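Local coordinates for protein alpha-fucosidase (Bifidobacterium bifidum, PDB 2EAB) that probably releases alpha-1,2-linked L-fucose from glycans by hydrolysis, this chain being the catalytic part of a much longer bifidobacterial protein, at residues M546-G551 with R557-V562; R106-Q111 with E117-G122; S504-P509 with H540-Y545; N614-K617 with F623-A626. All blocks are in the same frame, centred on the assembly; numbering follows the deposited sequence.

Interaction 1. Residues M546-G551 with R557-V562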
loop_
_atom_site.group_PDB
_atom_site.type_symbol
_atom_site.label_atom_id
_atom_site.label_comp_id
_atom_site.label_asym_id
_atom_site.label_seq_id
_atom_site.Cartn_x
_atom_site.Cartn_y
_atom_site.Cartn_z
ATOM N N MET A 546 23.713 14.000 4.032
ATOM C CA MET A 546 22.525 14.542 4.700
ATOM C C MET A 546 22.675 14.838 6.189
ATOM O O MET A 546 22.141 15.836 6.678
ATOM C CB MET A 546 21.314 13.636 4.468
ATOM C CG MET A 546 20.992 13.383 2.995
ATOM S SD MET A 546 20.523 14.856 2.078
ATOM C CE MET A 546 18.921 15.213 2.792
ATOM N N LEU A 547 23.375 13.969 6.916
ATOM C CA LEU A 547 23.516 14.127 8.365
ATOM C C LEU A 547 24.492 15.231 8.729
ATOM O O LEU A 547 25.492 15.442 8.043
ATOM C CB LEU A 547 23.975 12.816 9.010
ATOM C CG LEU A 547 23.013 11.630 8.898
ATOM C CD1 LEU A 547 23.591 10.395 9.564
ATOM C CD2 LEU A 547 21.652 11.974 9.491
ATOM N N HIS A 548 24.202 15.936 9.819
ATOM C CA HIS A 548 25.156 16.886 10.379
ATOM C C HIS A 548 25.079 16.869 11.897
ATOM O O HIS A 548 24.117 16.355 12.466
ATOM C CB HIS A 548 24.979 18.300 9.780
ATOM C CG HIS A 548 23.906 19.137 10.415
ATOM N ND1 HIS A 548 23.891 20.512 10.299
ATOM C CD2 HIS A 548 22.813 18.812 11.149
ATOM C CE1 HIS A 548 22.847 20.997 10.950
ATOM N NE2 HIS A 548 22.175 19.986 11.472
ATOM N N LYS A 549 26.111 17.395 12.546
ATOM C CA LYS A 549 26.058 17.628 13.982
ATOM C C LYS A 549 25.093 18.780 14.226
ATOM O O LYS A 549 25.248 19.860 13.644
ATOM C CB LYS A 549 27.444 17.966 14.533
ATOM C CG LYS A 549 27.425 18.410 15.988
ATOM C CD LYS A 549 28.821 18.626 16.542
ATOM C CE LYS A 549 28.773 19.125 17.985
ATOM N NZ LYS A 549 28.033 18.205 18.911
ATOM N N ALA A 550 24.095 18.541 15.070
ATOM C CA ALA A 550 23.089 19.547 15.378
ATOM C C ALA A 550 23.694 20.786 16.015
ATOM O O ALA A 550 24.711 20.714 16.714
ATOM C CB ALA A 550 22.036 18.970 16.295
ATOM N N GLY A 551 23.060 21.922 15.747
ATOM C CA GLY A 551 23.284 23.132 16.517
ATOM C C GLY A 551 22.588 23.045 17.861
ATOM O O GLY A 551 21.940 22.042 18.184
ATOM N N ARG A 557 23.712 15.612 19.217
ATOM C CA ARG A 557 23.316 14.492 18.361
ATOM C C ARG A 557 23.584 14.839 16.910
ATOM O O ARG A 557 23.726 16.010 16.565
ATOM C CB ARG A 557 21.821 14.159 18.533
ATOM C CG ARG A 557 20.890 15.375 18.454
ATOM C CD ARG A 557 19.426 14.991 18.237
ATOM N NE ARG A 557 18.890 14.062 19.233
ATOM C CZ ARG A 557 18.458 14.410 20.442
ATOM N NH1 ARG A 557 18.525 15.676 20.854
ATOM N NH2 ARG A 557 17.976 13.480 21.253
ATOM N N LEU A 558 23.655 13.817 16.062
ATOM C CA LEU A 558 23.479 14.030 14.631
ATOM C C LEU A 558 21.998 14.218 14.355
ATOM O O LEU A 558 21.162 13.544 14.961
ATOM C CB LEU A 558 23.979 12.838 13.815
ATOM C CG LEU A 558 25.477 12.544 13.779
ATOM C CD1 LEU A 558 25.725 11.285 12.960
ATOM C CD2 LEU A 558 26.264 13.721 13.209
ATOM N N THR A 559 21.677 15.133 13.447
ATOM C CA THR A 559 20.331 15.217 12.893
ATOM C C THR A 559 20.418 15.206 11.375
ATOM O O THR A 559 21.508 15.222 10.797
ATOM C CB THR A 559 19.576 16.498 13.320
ATOM O OG1 THR A 559 20.229 17.640 12.753
ATOM C CG2 THR A 559 19.479 16.631 14.841
ATOM N N THR A 560 19.254 15.198 10.737
ATOM C CA THR A 560 19.180 15.241 9.282
ATOM C C THR A 560 19.174 16.670 8.734
ATOM O O THR A 560 18.940 16.875 7.543
ATOM C CB THR A 560 17.921 14.518 8.780
ATOM O OG1 THR A 560 16.772 15.067 9.438
ATOM C CG2 THR A 560 17.997 13.033 9.081
ATOM N N GLY A 561 19.443 17.659 9.583
ATOM C CA GLY A 561 19.436 19.049 9.135
ATOM C C GLY A 561 18.026 19.558 8.916
ATOM O O GLY A 561 17.074 19.070 9.534
ATOM N N VAL A 562 17.884 20.536 8.025
ATOM C CA VAL A 562 16.604 21.218 7.871
ATOM C C VAL A 562 15.467 20.233 7.574
ATOM O O VAL A 562 15.567 19.397 6.670
ATOM C CB VAL A 562 16.692 22.396 6.874
ATOM C CG1 VAL A 562 16.997 21.920 5.474
ATOM C CG2 VAL A 562 15.428 23.227 6.917
HETATM O O HOH W 1 25.042 18.557 18.468
#
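His548 and Thr559 form the hydrogen-bonded pair of a short antiparallel beta hairpin, strands 548-549 and 558-565, which starts where helix 525-546 ends; the former strand lies at the edge of a small three-stranded sheet and the latter in its middle. Backbone bonds knit the two strands. His548 N donates to Thr559 O at 3.0 Å and Thr559 N returns the bond to His548 O; Ala550 N adds a third, to Arg557 O, at an almost straight 171°. CA-H...O contacts supplement these, with Leu547 CA 3.3 Å from Thr559 O. Next along the ladder, Lys549 and Leu558 are a non-hydrogen-bonded pair whose side chains diverge.

The polar contacts lie on the face of His548 and Thr559. These side chains run side by side, and OG1 of Thr559 meets the imidazole at its edge, 3.3 Å from His548 CD2. With chi1 at 66°, OG1 is held between the backbone N and carbonyl carbon, where it accepts from Gly561 N as an ST turn. Asp574 OD1 bonds both OG1 and His548 NE2, tying the pair to strand 572-574. Putting a valine at Thr559 would probably leave Gly561 N and Asp574 each short of a partner and free the turn to shift.

Apolar packing adds to the join. Leu547 crosses Leu558 at about a right angle, Leu547 CD1 lying 4.1 Å from Leu558 CD1. Where the loop opens, a water takes a proton from Lys549 NZ and lies 2.8 Å from Ala550 O; nearby, the methyl CB of Ala550 rests 3.8 Å from Thr559 CG2.

Interaction 2. Residues R106-Q111 with E117-G122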
loop_
_atom_site.group_PDB
_atom_site.type_symbol
_atom_site.label_atom_id
_atom_site.label_comp_id
_atom_site.label_asym_id
_atom_site.label_seq_id
_atom_site.Cartn_x
_atom_site.Cartn_y
_atom_site.Cartn_z
ATOM N N ARG A 106 23.009 22.986 2.092
ATOM C CA ARG A 106 24.210 23.146 2.913
ATOM C C ARG A 106 24.162 24.427 3.747
ATOM O O ARG A 106 24.463 24.406 4.944
ATOM C CB ARG A 106 25.449 23.120 2.012
ATOM C CG ARG A 106 26.793 23.235 2.720
ATOM C CD ARG A 106 27.950 23.110 1.726
ATOM N NE ARG A 106 27.810 21.915 0.892
ATOM C CZ ARG A 106 27.793 21.907 -0.439
ATOM N NH1 ARG A 106 27.941 23.030 -1.132
ATOM N NH2 ARG A 106 27.644 20.758 -1.081
ATOM N N ALA A 107 23.773 25.529 3.113
ATOM C CA ALA A 107 23.723 26.819 3.796
ATOM C C ALA A 107 22.632 26.877 4.869
ATOM O O ALA A 107 22.831 27.487 5.923
ATOM C CB ALA A 107 23.575 27.954 2.796
ATOM N N LEU A 108 21.489 26.238 4.613
ATOM C CA LEU A 108 20.418 26.173 5.604
ATOM C C LEU A 108 20.873 25.377 6.816
ATOM O O LEU A 108 20.647 25.781 7.959
ATOM C CB LEU A 108 19.159 25.550 5.002
ATOM C CG LEU A 108 18.408 26.456 4.028
ATOM C CD1 LEU A 108 17.483 25.646 3.145
ATOM C CD2 LEU A 108 17.636 27.554 4.758
ATOM N N ASN A 109 21.528 24.248 6.563
ATOM C CA ASN A 109 22.063 23.437 7.645
ATOM C C ASN A 109 23.112 24.176 8.466
ATOM O O ASN A 109 23.163 24.016 9.687
ATOM C CB ASN A 109 22.616 22.122 7.108
ATOM C CG ASN A 109 21.523 21.157 6.709
ATOM O OD1 ASN A 109 20.339 21.408 6.929
ATOM N ND2 ASN A 109 21.918 20.039 6.113
ATOM N N LYS A 110 23.922 24.998 7.800
ATOM C CA LYS A 110 24.918 25.824 8.489
ATOM C C LYS A 110 24.241 26.817 9.433
ATOM O O LYS A 110 24.693 27.007 10.561
ATOM C CB LYS A 110 25.825 26.559 7.496
ATOM C CG LYS A 110 26.955 27.346 8.148
ATOM C CD LYS A 110 27.894 27.941 7.112
ATOM C CE LYS A 110 28.965 28.804 7.764
ATOM N NZ LYS A 110 28.418 30.089 8.297
ATOM N N GLN A 111 23.158 27.444 8.976
ATOM C CA GLN A 111 22.398 28.353 9.832
ATOM C C GLN A 111 21.920 27.645 11.099
ATOM O O GLN A 111 22.040 28.182 12.205
ATOM C CB GLN A 111 21.220 28.970 9.075
ATOM C CG GLN A 111 21.651 29.955 8.001
ATOM C CD GLN A 111 20.488 30.607 7.270
ATOM O OE1 GLN A 111 19.527 29.944 6.880
ATOM N NE2 GLN A 111 20.590 31.914 7.051
ATOM N N GLU A 117 17.107 28.167 15.632
ATOM C CA GLU A 117 16.073 27.200 15.993
ATOM C C GLU A 117 15.226 26.850 14.780
ATOM O O GLU A 117 14.690 25.743 14.677
ATOM C CB GLU A 117 15.163 27.763 17.086
ATOM C CG GLU A 117 15.811 27.903 18.459
ATOM C CD GLU A 117 14.802 28.226 19.551
ATOM O OE1 GLU A 117 13.821 28.948 19.273
ATOM O OE2 GLU A 117 14.990 27.758 20.691
ATOM N N THR A 118 15.076 27.821 13.885
ATOM C CA THR A 118 14.334 27.630 12.645
ATOM C C THR A 118 15.027 28.376 11.517
ATOM O O THR A 118 15.772 29.332 11.756
ATOM C CB THR A 118 12.868 28.132 12.736
ATOM O OG1 THR A 118 12.845 29.563 12.817
ATOM C CG2 THR A 118 12.137 27.536 13.933
ATOM N N VAL A 119 14.785 27.914 10.293
ATOM C CA VAL A 119 15.247 28.583 9.083
ATOM C C VAL A 119 14.106 28.603 8.070
ATOM O O VAL A 119 13.061 27.985 8.293
ATOM C CB VAL A 119 16.497 27.893 8.468
ATOM C CG1 VAL A 119 17.707 28.034 9.388
ATOM C CG2 VAL A 119 16.220 26.430 8.151
ATOM N N ASN A 120 14.295 29.323 6.968
ATOM C CA ASN A 120 13.324 29.307 5.881
ATOM C C ASN A 120 13.833 28.437 4.738
ATOM O O ASN A 120 14.668 28.874 3.949
ATOM C CB ASN A 120 13.023 30.720 5.379
ATOM C CG ASN A 120 12.017 30.731 4.242
ATOM O OD1 ASN A 120 11.487 29.687 3.848
ATOM N ND2 ASN A 120 11.746 31.912 3.706
ATOM N N PRO A 121 13.320 27.197 4.642
ATOM C CA PRO A 121 13.779 26.283 3.606
ATOM C C PRO A 121 12.973 26.388 2.312
ATOM O O PRO A 121 13.019 25.470 1.494
ATOM C CB PRO A 121 13.558 24.924 4.261
ATOM C CG PRO A 121 12.318 25.122 5.065
ATOM C CD PRO A 121 12.304 26.569 5.505
ATOM N N GLY A 122 12.263 27.499 2.119
ATOM C CA GLY A 122 11.345 27.670 0.992
ATOM C C GLY A 122 11.923 27.538 -0.410
ATOM O O GLY A 122 11.176 27.292 -1.355
HETATM O O HOH W 2 16.851 30.769 6.521
#
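The carboxamide of Gln111 meets Val119 through its oxygen, Gln111 OE1 lying 3.6 Å from Val119 CG1, whereas the other carboxamide, that of Asn120, is turned to its own backbone. Asn120 OD1 accepts from Gly122 N in an Asx turn, the donor standing 44° above the carbonyl plane. The motif is a helix followed by a returning loop: the chain leaves helix 103-113 and folds back so that residues 119-121 lie along the helix side that carries Leu108 and Gln111.

Leu108 makes most of the helix's share, against Val119 on the loop. Its CG sits beside the backbone N, anti to the carbonyl carbon (chi1 -73°), which turns it toward the loop, and the fork at CG gives one methyl to Val119 and Asn120 and the other to Pro121. CD2 packs 3.8 Å from CG2 of Val119 and comes within 3.3 Å of Asn120 O, while CD1 reaches Pro121 CA at 3.8 Å, the leucine crossing the proline at about a right angle. Replacing Leu108 with a serine is likely to open a gap between the helix and Val119 and Pro121, with no methyls to fill it.

Behind the loop, Val119 and Pro121 touch Val562, and Val119 pairs by backbone with Gly572, so the loop joins this N-terminal part of the chain to the catalytic region. Towards the more exposed end a water links the two segments, giving a proton to Gln111 OE1 at 2.8 Å and accepting one from Asn120 N at 3.0 Å.

Interaction 3. Residues S504-P509 with H540-Y545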
loop_
_atom_site.group_PDB
_atom_site.type_symbol
_atom_site.label_atom_id
_atom_site.label_comp_id
_atom_site.label_asym_id
_atom_site.label_seq_id
_atom_site.Cartn_x
_atom_site.Cartn_y
_atom_site.Cartn_z
ATOM N N SER A 504 10.467 16.004 1.281
ATOM C CA SER A 504 10.469 14.946 2.275
ATOM C C SER A 504 11.426 13.835 1.875
ATOM O O SER A 504 10.987 12.744 1.529
ATOM C CB SER A 504 9.062 14.373 2.447
ATOM O OG SER A 504 8.615 13.758 1.248
ATOM N N PRO A 505 12.738 14.097 1.940
ATOM C CA PRO A 505 13.679 13.098 1.450
ATOM C C PRO A 505 13.735 11.828 2.290
ATOM O O PRO A 505 14.224 10.805 1.804
ATOM C CB PRO A 505 15.021 13.830 1.469
ATOM C CG PRO A 505 14.858 14.901 2.483
ATOM C CD PRO A 505 13.420 15.316 2.405
ATOM N N ALA A 506 13.245 11.876 3.529
ATOM C CA ALA A 506 13.177 10.663 4.340
ATOM C C ALA A 506 12.117 9.683 3.827
ATOM O O ALA A 506 12.021 8.558 4.329
ATOM C CB ALA A 506 12.962 10.989 5.811
ATOM N N ALA A 507 11.344 10.104 2.824
ATOM C CA ALA A 507 10.423 9.211 2.130
ATOM C C ALA A 507 11.142 7.977 1.582
ATOM O O ALA A 507 10.566 6.881 1.554
ATOM C CB ALA A 507 9.726 9.951 1.004
ATOM N N VAL A 508 12.383 8.151 1.124
ATOM C CA VAL A 508 13.146 7.020 0.586
ATOM C C VAL A 508 13.565 6.033 1.688
ATOM O O VAL A 508 13.218 4.857 1.607
ATOM C CB VAL A 508 14.318 7.468 -0.332
ATOM C CG1 VAL A 508 15.150 6.268 -0.762
ATOM C CG2 VAL A 508 13.776 8.199 -1.547
ATOM N N PRO A 509 14.258 6.504 2.750
ATOM C CA PRO A 509 14.388 5.638 3.929
ATOM C C PRO A 509 13.085 4.920 4.310
ATOM O O PRO A 509 13.086 3.709 4.520
ATOM C CB PRO A 509 14.838 6.617 5.021
ATOM C CG PRO A 509 15.683 7.610 4.274
ATOM C CD PRO A 509 15.014 7.765 2.917
ATOM N N HIS A 540 24.766 5.295 2.511
ATOM C CA HIS A 540 25.902 6.093 2.066
ATOM C C HIS A 540 25.492 7.553 1.877
ATOM O O HIS A 540 26.181 8.475 2.324
ATOM C CB HIS A 540 26.446 5.552 0.747
ATOM C CG HIS A 540 27.662 6.273 0.269
ATOM N ND1 HIS A 540 27.618 7.346 -0.595
ATOM C CD2 HIS A 540 28.966 6.082 0.569
ATOM C CE1 HIS A 540 28.850 7.772 -0.818
ATOM N NE2 HIS A 540 29.684 7.024 -0.120
ATOM N N PHE A 541 24.358 7.746 1.210
ATOM C CA PHE A 541 23.828 9.067 0.913
ATOM C C PHE A 541 23.571 9.848 2.192
ATOM O O PHE A 541 24.035 10.980 2.339
ATOM C CB PHE A 541 22.544 8.928 0.087
ATOM C CG PHE A 541 21.900 10.238 -0.276
ATOM C CD1 PHE A 541 22.622 11.239 -0.929
ATOM C CD2 PHE A 541 20.562 10.463 0.020
ATOM C CE1 PHE A 541 22.019 12.448 -1.260
ATOM C CE2 PHE A 541 19.949 11.657 -0.325
ATOM C CZ PHE A 541 20.678 12.661 -0.959
ATOM N N TYR A 542 22.857 9.239 3.132
ATOM C CA TYR A 542 22.541 9.933 4.370
ATOM C C TYR A 542 23.772 10.228 5.204
ATOM O O TYR A 542 23.938 11.346 5.686
ATOM C CB TYR A 542 21.440 9.215 5.166
ATOM C CG TYR A 542 20.121 9.872 4.879
ATOM C CD1 TYR A 542 19.388 9.540 3.738
ATOM C CD2 TYR A 542 19.641 10.887 5.702
ATOM C CE1 TYR A 542 18.197 10.191 3.439
ATOM C CE2 TYR A 542 18.456 11.543 5.413
ATOM C CZ TYR A 542 17.737 11.186 4.283
ATOM O OH TYR A 542 16.564 11.831 3.981
ATOM N N VAL A 543 24.646 9.240 5.355
ATOM C CA VAL A 543 25.858 9.425 6.154
ATOM C C VAL A 543 26.758 10.525 5.584
ATOM O O VAL A 543 27.259 11.379 6.326
ATOM C CB VAL A 543 26.649 8.097 6.308
ATOM C CG1 VAL A 543 28.079 8.349 6.812
ATOM C CG2 VAL A 543 25.909 7.137 7.227
ATOM N N ASN A 544 26.963 10.500 4.270
ATOM C CA ASN A 544 27.944 11.378 3.637
ATOM C C ASN A 544 27.439 12.754 3.233
ATOM O O ASN A 544 28.230 13.700 3.162
ATOM C CB ASN A 544 28.587 10.675 2.445
ATOM C CG ASN A 544 29.524 9.579 2.874
ATOM O OD1 ASN A 544 30.678 9.837 3.221
ATOM N ND2 ASN A 544 29.034 8.350 2.886
ATOM N N TYR A 545 26.135 12.873 2.988
ATOM C CA TYR A 545 25.588 14.125 2.473
ATOM C C TYR A 545 24.534 14.793 3.348
ATOM O O TYR A 545 24.470 16.026 3.396
ATOM C CB TYR A 545 25.042 13.924 1.059
ATOM C CG TYR A 545 26.096 13.468 0.088
ATOM C CD1 TYR A 545 26.886 14.396 -0.587
ATOM C CD2 TYR A 545 26.314 12.109 -0.148
ATOM C CE1 TYR A 545 27.865 13.985 -1.476
ATOM C CE2 TYR A 545 27.291 11.686 -1.036
ATOM C CZ TYR A 545 28.061 12.630 -1.694
ATOM O OH TYR A 545 29.022 12.223 -2.590
#
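An alpha-helical hairpin of the catalytic domain, helices 507-520 and 525-546, is closed here: the aromatic side chain of Tyr542, near the end of the second helix, reaches back to Pro505, Ala506 and Pro509 at the entry to the first. Such paired helices are the building elements of the (alpha/alpha)6 barrel expected of family 95 glycoside hydrolases.

Tyr542 provides nearly all of the second helix's share. Its chi1 of -98° lies well off the staggered position, and this torsion carries OH to the type I turn that runs from Ser504 to Ala507. There Tyr542 OH lies 3.3 Å from Pro505 C and 3.6 Å from Pro505 CB, the proline ring and the tyrosine crossing at about a right angle. Ala506 N is just as near, but its angle is too poor for a hydrogen bond. Pro509 and the tyrosine approach from opposite directions, with Pro509 CG 3.7 Å from Tyr542 CE1.

Helix 577-596 packs against both sides of the join, Val583 on Tyr542, Leu582 on Ala506 and Met586 on Pro509, so that the contact is wholly buried. The second helix has begun to widen at this point, with a pi-type turn at 542-545. Alongside it, His540 O is gripped twice by one residue: it accepts from Asn544 N and also from the side-chain ND2 of Asn544, 2.9 Å away at 160°, with His540 O lying near the plane of the Asn544 amide.

Interaction 4. Residues N614-K617 with F623-A626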
loop_
_atom_site.group_PDB
_atom_site.type_symbol
_atom_site.label_atom_id
_atom_site.label_comp_id
_atom_site.label_asym_id
_atom_site.label_seq_id
_atom_site.Cartn_x
_atom_site.Cartn_y
_atom_site.Cartn_z
ATOM N N ASN A 614 32.795 13.880 14.209
ATOM C CA ASN A 614 33.346 13.142 13.070
ATOM C C ASN A 614 32.750 13.566 11.730
ATOM O O ASN A 614 33.262 13.187 10.680
ATOM C CB ASN A 614 33.159 11.629 13.251
ATOM C CG ASN A 614 33.878 11.082 14.474
ATOM O OD1 ASN A 614 34.649 11.785 15.136
ATOM N ND2 ASN A 614 33.628 9.813 14.775
ATOM N N TRP A 615 31.665 14.339 11.777
ATOM C CA TRP A 615 30.974 14.792 10.569
ATOM C C TRP A 615 31.408 16.183 10.089
ATOM O O TRP A 615 30.816 16.735 9.161
ATOM C CB TRP A 615 29.451 14.704 10.746
ATOM C CG TRP A 615 28.923 13.372 10.315
ATOM C CD1 TRP A 615 28.292 13.083 9.134
ATOM C CD2 TRP A 615 29.008 12.136 11.037
ATOM N NE1 TRP A 615 27.975 11.749 9.083
ATOM C CE2 TRP A 615 28.401 11.143 10.237
ATOM C CE3 TRP A 615 29.528 11.772 12.289
ATOM C CZ2 TRP A 615 28.301 9.810 10.646
ATOM C CZ3 TRP A 615 29.432 10.441 12.693
ATOM C CH2 TRP A 615 28.820 9.478 11.875
ATOM N N ALA A 616 32.464 16.726 10.699
ATOM C CA ALA A 616 32.945 18.066 10.362
ATOM C C ALA A 616 33.293 18.163 8.880
ATOM O O ALA A 616 33.963 17.288 8.336
ATOM C CB ALA A 616 34.145 18.436 11.223
ATOM N N LYS A 617 32.813 19.225 8.238
ATOM C CA LYS A 617 33.052 19.462 6.816
ATOM C C LYS A 617 33.643 20.845 6.576
ATOM O O LYS A 617 33.451 21.757 7.385
ATOM C CB LYS A 617 31.750 19.331 6.021
ATOM C CG LYS A 617 31.232 17.912 5.893
ATOM C CD LYS A 617 29.881 17.870 5.194
ATOM C CE LYS A 617 29.386 16.441 5.080
ATOM N NZ LYS A 617 28.011 16.330 4.525
ATOM N N PHE A 623 34.350 16.206 4.060
ATOM C CA PHE A 623 34.829 15.906 5.407
ATOM C C PHE A 623 36.276 16.337 5.594
ATOM O O PHE A 623 37.122 16.101 4.727
ATOM C CB PHE A 623 34.680 14.419 5.729
ATOM C CG PHE A 623 33.252 13.963 5.822
ATOM C CD1 PHE A 623 32.414 14.456 6.818
ATOM C CD2 PHE A 623 32.746 13.037 4.917
ATOM C CE1 PHE A 623 31.087 14.034 6.904
ATOM C CE2 PHE A 623 31.425 12.606 4.996
ATOM C CZ PHE A 623 30.593 13.107 5.989
ATOM N N THR A 624 36.551 16.973 6.726
ATOM C CA THR A 624 37.899 17.461 7.012
ATOM C C THR A 624 38.800 16.359 7.574
ATOM O O THR A 624 40.026 16.441 7.468
ATOM C CB THR A 624 37.889 18.701 7.932
ATOM O OG1 THR A 624 37.114 18.432 9.105
ATOM C CG2 THR A 624 37.298 19.905 7.198
ATOM N N ASP A 625 38.190 15.332 8.162
ATOM C CA ASP A 625 38.924 14.150 8.603
ATOM C C ASP A 625 38.482 12.936 7.790
ATOM O O ASP A 625 37.386 12.404 7.992
ATOM C CB ASP A 625 38.725 13.908 10.105
ATOM C CG ASP A 625 39.634 12.811 10.658
ATOM O OD1 ASP A 625 40.270 12.078 9.870
ATOM O OD2 ASP A 625 39.704 12.683 11.897
ATOM N N ALA A 626 39.345 12.499 6.877
ATOM C CA ALA A 626 39.042 11.384 5.982
ATOM C C ALA A 626 38.909 10.045 6.710
ATOM O O ALA A 626 38.228 9.138 6.227
ATOM C CB ALA A 626 40.094 11.289 4.877
HETATM O O HOH W 3 35.458 15.138 9.328
#
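Phe623 and Trp615 form the close-packed side of this contact, and Thr624, Ala616 and a water its solvent side. The two rings make an offset edge-to-face pair: the edge of Phe623 is turned to the face of the indole's five-membered ring, with centroids 5.4 Å apart and planes at 83°. Phe623 CE1 does the touching, 3.7 Å from Trp615 CD1, and Trp615 O lies at the phenyl edge. Lys617 runs beside the phenylalanine, its extended chain bringing CE to 3.5 Å from Phe623 CE1. That lysine's NZ and the indole NE1 donate hydrogen bonds to Asn544 O and Val543 O, respectively, near the end of helix 525-546. Arg630 makes a cation-pi contact with Phe623, whose ring is thus flanked by Trp615, Lys617 and Arg630.

The outer side depends on few bonds. Thr624 N donates to Ala616 O at 3.1 Å, tilted 32° from the carbonyl plane, and Phe623 CA adds a CA-H...O contact to the same oxygen. A water gives protons to Ala616 O, at 2.8 Å, and to Asn614 O, and accepts from Asp625 N, bridging the two backbones. Ala616 CB and Thr624 OG1 also touch, 3.6 Å apart.

With Lys617 and Phe623 as a single beta bridge and five residues between the segments, this is a surface loop pinched at its neck, closed by an aromatic pair and tied to helix 525-546 by the indole N-H and the lysine amine.

Overall arrangement
Along the chain the contacts follow in series: interaction 2, then 3, 1 and 4. All lie on the same side of the chain's centre, and interaction 1 sits between the others, its centre about 11 Å from that of interaction 2, 12 Å from interaction 3 and 13 Å from interaction 4. Helix 525-546 runs from interaction 3 straight into strand 548-549 of interaction 1, and Tyr542 O probably bonds Leu547 N there. Interaction 4 covers the hairpin from its loop, Trp615 packing on Leu558. Interaction 2, from the N-terminal part of the chain, meets the hairpin where Asn109 OD1 probably accepts from Val562 N, so that this corner joins two parts of the enzyme away from its calcium sites.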